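Side-chain contact in enoyl-CoA hydratase (Bacillus halodurans, PDB 3LKE), which probably catalyses the hydration of an enoyl-CoA double bond, or a related reaction on an acyl-CoA thioester, as a member of the crotonase-like family: residues I52-K57 against N118-C123. Sequence-based numbering, arbitrary orientation.
Sequences IILQSK and NMMLAC
Leu54 meets two sulfur atoms, those of Met120 and Cys123, in the buried core of a crotonase-like fold. Residues 52-56 form part of an inner strand of the six-stranded sheet, flanked by strands 14-19 and 103-108, while 118-123 runs from the end of helix 115-118 through a short 3-10 turn, 119-122, into the loop before strand 125-129. The closest touch is Leu54 CD1 on Cys123 SG, at 3.6 Å. Met120 comes in beside it, its SD 4.0 Å from Leu54 CB and 4.1 Å from Leu54 CD1, so the sulfur lies alongside the leucine rather than meeting one methyl alone; the two side chains run at a slant to each other. All three residues are buried, and the contact is purely apolar: leucine supplies a branched end to a sheet face, cysteine fits a small polarisable atom against a methyl, and methionine has the flexibility to bring its thioether across the gap between backbones, whose nearest CA atoms, those of Leu54 and Met120, are 8.3 Å apart. The Met120 chain bends at chi2 (-59°), which sets SD against Leu54; chi3 (108°) then turns only CE, which lies farther from Leu54. In the turn, Leu121 N and Ala122 N donate to Asn118 O and Met119 O; such i to i-3 bonds wind the chain so that Met120 and Cys123 both have their CB pointing to the strand. Further out, Met120 also rests on Phe62 and on Ala106 of the neighbouring strand, and Cys123 packs on Ile97 of helix 81-98. Leu54 is held in the sheet by backbone bonding to Val105. The last turn bond, Cys123 N to Met120 O, is 3.0 Å long and links the two residues whose sulfurs meet Leu54.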
ATOM      1  N   ILE A  52       0.751  -3.540 -25.602  1.00 29.11           N
ATOM      2  CA  ILE A  52       0.074  -4.805 -25.818  1.00 28.84           C
ATOM      3  C   ILE A  52      -1.332  -4.663 -25.258  1.00 32.28           C
ATOM      4  O   ILE A  52      -1.509  -4.311 -24.093  1.00 26.99           O
ATOM      5  CB  ILE A  52       0.794  -5.960 -25.111  1.00 30.34           C
ATOM      6  CG1 ILE A  52       2.175  -6.184 -25.727  1.00 30.26           C
ATOM      7  CG2 ILE A  52      -0.023  -7.235 -25.214  1.00 31.01           C
ATOM      8  CD1 ILE A  52       3.008  -7.186 -24.999  1.00 30.38           C
ATOM      9  N   ILE A  53      -2.328  -4.924 -26.100  1.00 26.94           N
ATOM     10  CA  ILE A  53      -3.729  -4.803 -25.725  1.00 24.88           C
ATOM     11  C   ILE A  53      -4.365  -6.189 -25.669  1.00 26.54           C
ATOM     12  O   ILE A  53      -4.293  -6.935 -26.644  1.00 26.88           O
ATOM     13  CB  ILE A  53      -4.506  -3.975 -26.786  1.00 26.24           C
ATOM     14  CG1 ILE A  53      -3.897  -2.580 -26.929  1.00 31.46           C
ATOM     15  CG2 ILE A  53      -5.984  -3.875 -26.412  1.00 27.14           C
ATOM     16  CD1 ILE A  53      -4.018  -1.738 -25.676  1.00 33.21           C
ATOM     17  N   LEU A  54      -4.983  -6.534 -24.538  1.00 24.88           N
ATOM     18  CA  LEU A  54      -5.662  -7.829 -24.402  1.00 23.64           C
ATOM     19  C   LEU A  54      -7.158  -7.595 -24.453  1.00 24.22           C
ATOM     20  O   LEU A  54      -7.669  -6.689 -23.788  1.00 22.62           O
ATOM     21  CB  LEU A  54      -5.260  -8.515 -23.088  1.00 27.45           C
ATOM     22  CG  LEU A  54      -3.792  -8.945 -23.039  1.00 29.19           C
ATOM     23  CD1 LEU A  54      -3.106  -8.224 -21.881  1.00 26.56           C
ATOM     24  CD2 LEU A  54      -3.662 -10.439 -22.890  1.00 31.42           C
ATOM     25  N   GLN A  55      -7.862  -8.376 -25.274  1.00 25.42           N
ATOM     26  CA  GLN A  55      -9.285  -8.138 -25.495  1.00 22.72           C
ATOM     27  C   GLN A  55     -10.005  -9.429 -25.884  1.00 20.66           C
ATOM     28  O   GLN A  55      -9.371 -10.456 -26.088  1.00 23.74           O
ATOM     29  CB  GLN A  55      -9.472  -7.091 -26.603  1.00 26.34           C
ATOM     30  CG  GLN A  55      -8.882  -7.504 -27.942  1.00 26.83           C
ATOM     31  CD  GLN A  55      -8.949  -6.375 -28.975  1.00 26.22           C
ATOM     32  OE1 GLN A  55      -9.309  -5.240 -28.654  1.00 26.95           O
ATOM     33  NE2 GLN A  55      -8.602  -6.689 -30.214  1.00 29.08           N
ATOM     34  N   SER A  56     -11.331  -9.347 -25.981  1.00 25.13           N
ATOM     35  CA  SER A  56     -12.173 -10.468 -26.378  1.00 25.27           C
ATOM     36  C   SER A  56     -12.907 -10.077 -27.649  1.00 25.91           C
ATOM     37  O   SER A  56     -13.351  -8.931 -27.787  1.00 26.26           O
ATOM     38  CB  SER A  56     -13.207 -10.789 -25.297  1.00 23.83           C
ATOM     39  OG  SER A  56     -14.138 -11.761 -25.779  1.00 24.06           O
ATOM     40  N   LYS A  57     -13.042 -11.030 -28.560  1.00 29.58           N
ATOM     41  CA  LYS A  57     -13.743 -10.784 -29.818  1.00 30.56           C
ATOM     42  C   LYS A  57     -15.244 -10.999 -29.669  1.00 33.48           C
ATOM     43  O   LYS A  57     -16.011 -10.772 -30.611  1.00 34.62           O
ATOM     44  CB  LYS A  57     -13.208 -11.694 -30.925  1.00 34.88           C
ATOM     45  CG  LYS A  57     -13.832 -11.407 -32.280  1.00 43.69           C
ATOM     46  CD  LYS A  57     -13.725 -12.585 -33.230  1.00 39.68           C
ATOM     47  CE  LYS A  57     -12.282 -12.897 -33.569  1.00 41.33           C
ATOM     48  NZ  LYS A  57     -12.173 -13.204 -35.025  1.00 42.04           N
ATOM     49  N   ASN A 118      -8.857 -12.036 -13.054  1.00 20.53           N
ATOM     50  CA  ASN A 118      -7.682 -11.832 -12.201  1.00 20.30           C
ATOM     51  C   ASN A 118      -6.346 -11.821 -12.933  1.00 21.15           C
ATOM     52  O   ASN A 118      -5.445 -11.066 -12.551  1.00 20.35           O
ATOM     53  CB  ASN A 118      -7.674 -12.841 -11.049  1.00 20.37           C
ATOM     54  CG  ASN A 118      -8.895 -12.698 -10.168  1.00 21.85           C
ATOM     55  OD1 ASN A 118      -9.439 -11.610 -10.051  1.00 22.23           O
ATOM     56  ND2 ASN A 118      -9.324 -13.789  -9.530  1.00 21.62           N
ATOM     57  N   MET A 119      -6.219 -12.638 -13.978  1.00 21.57           N
ATOM     58  CA  MET A 119      -5.014 -12.596 -14.826  1.00 20.80           C
ATOM     59  C   MET A 119      -4.738 -11.175 -15.328  1.00 22.02           C
ATOM     60  O   MET A 119      -3.585 -10.741 -15.399  1.00 23.04           O
ATOM     61  CB  MET A 119      -5.093 -13.595 -15.992  1.00 21.36           C
ATOM     62  CG  MET A 119      -4.789 -15.039 -15.572  1.00 27.30           C
ATOM     63  SD  MET A 119      -4.383 -16.159 -16.948  1.00 25.32           S
ATOM     64  CE  MET A 119      -4.193 -14.931 -18.292  1.00 19.31           C
ATOM     65  N   MET A 120      -5.799 -10.438 -15.638  1.00 22.55           N
ATOM     66  CA  MET A 120      -5.629  -9.104 -16.204  1.00 20.78           C
ATOM     67  C   MET A 120      -5.188  -8.072 -15.164  1.00 20.77           C
ATOM     68  O   MET A 120      -4.834  -6.953 -15.517  1.00 21.87           O
ATOM     69  CB  MET A 120      -6.889  -8.636 -16.942  1.00 19.19           C
ATOM     70  CG  MET A 120      -7.307  -9.552 -18.115  1.00 21.98           C
ATOM     71  SD  MET A 120      -6.039  -9.757 -19.406  1.00 15.00           S
ATOM     72  CE  MET A 120      -5.512 -11.424 -19.117  1.00 27.08           C
ATOM     73  N   LEU A 121      -5.210  -8.446 -13.880  1.00 18.79           N
ATOM     74  CA  LEU A 121      -4.732  -7.541 -12.842  1.00 21.57           C
ATOM     75  C   LEU A 121      -3.233  -7.287 -12.957  1.00 19.86           C
ATOM     76  O   LEU A 121      -2.711  -6.338 -12.359  1.00 22.48           O
ATOM     77  CB  LEU A 121      -5.099  -8.074 -11.456  1.00 21.63           C
ATOM     78  CG  LEU A 121      -6.597  -8.112 -11.179  1.00 22.39           C
ATOM     79  CD1 LEU A 121      -6.860  -8.779  -9.819  1.00 23.78           C
ATOM     80  CD2 LEU A 121      -7.165  -6.697 -11.191  1.00 25.36           C
ATOM     81  N   ALA A 122      -2.549  -8.112 -13.754  1.00 21.16           N
ATOM     82  CA  ALA A 122      -1.137  -7.896 -14.040  1.00 20.60           C
ATOM     83  C   ALA A 122      -0.887  -6.744 -15.015  1.00 24.88           C
ATOM     84  O   ALA A 122       0.248  -6.296 -15.164  1.00 24.47           O
ATOM     85  CB  ALA A 122      -0.510  -9.155 -14.569  1.00 21.62           C
ATOM     86  N   CYS A 123      -1.941  -6.277 -15.681  1.00 22.75           N
ATOM     87  CA  CYS A 123      -1.784  -5.239 -16.705  1.00 22.98           C
ATOM     88  C   CYS A 123      -1.598  -3.868 -16.072  1.00 21.93           C
ATOM     89  O   CYS A 123      -1.987  -3.636 -14.921  1.00 23.46           O
ATOM     90  CB  CYS A 123      -3.002  -5.178 -17.631  1.00 22.78           C
ATOM     91  SG  CYS A 123      -3.204  -6.613 -18.692  1.00 24.22           S
TER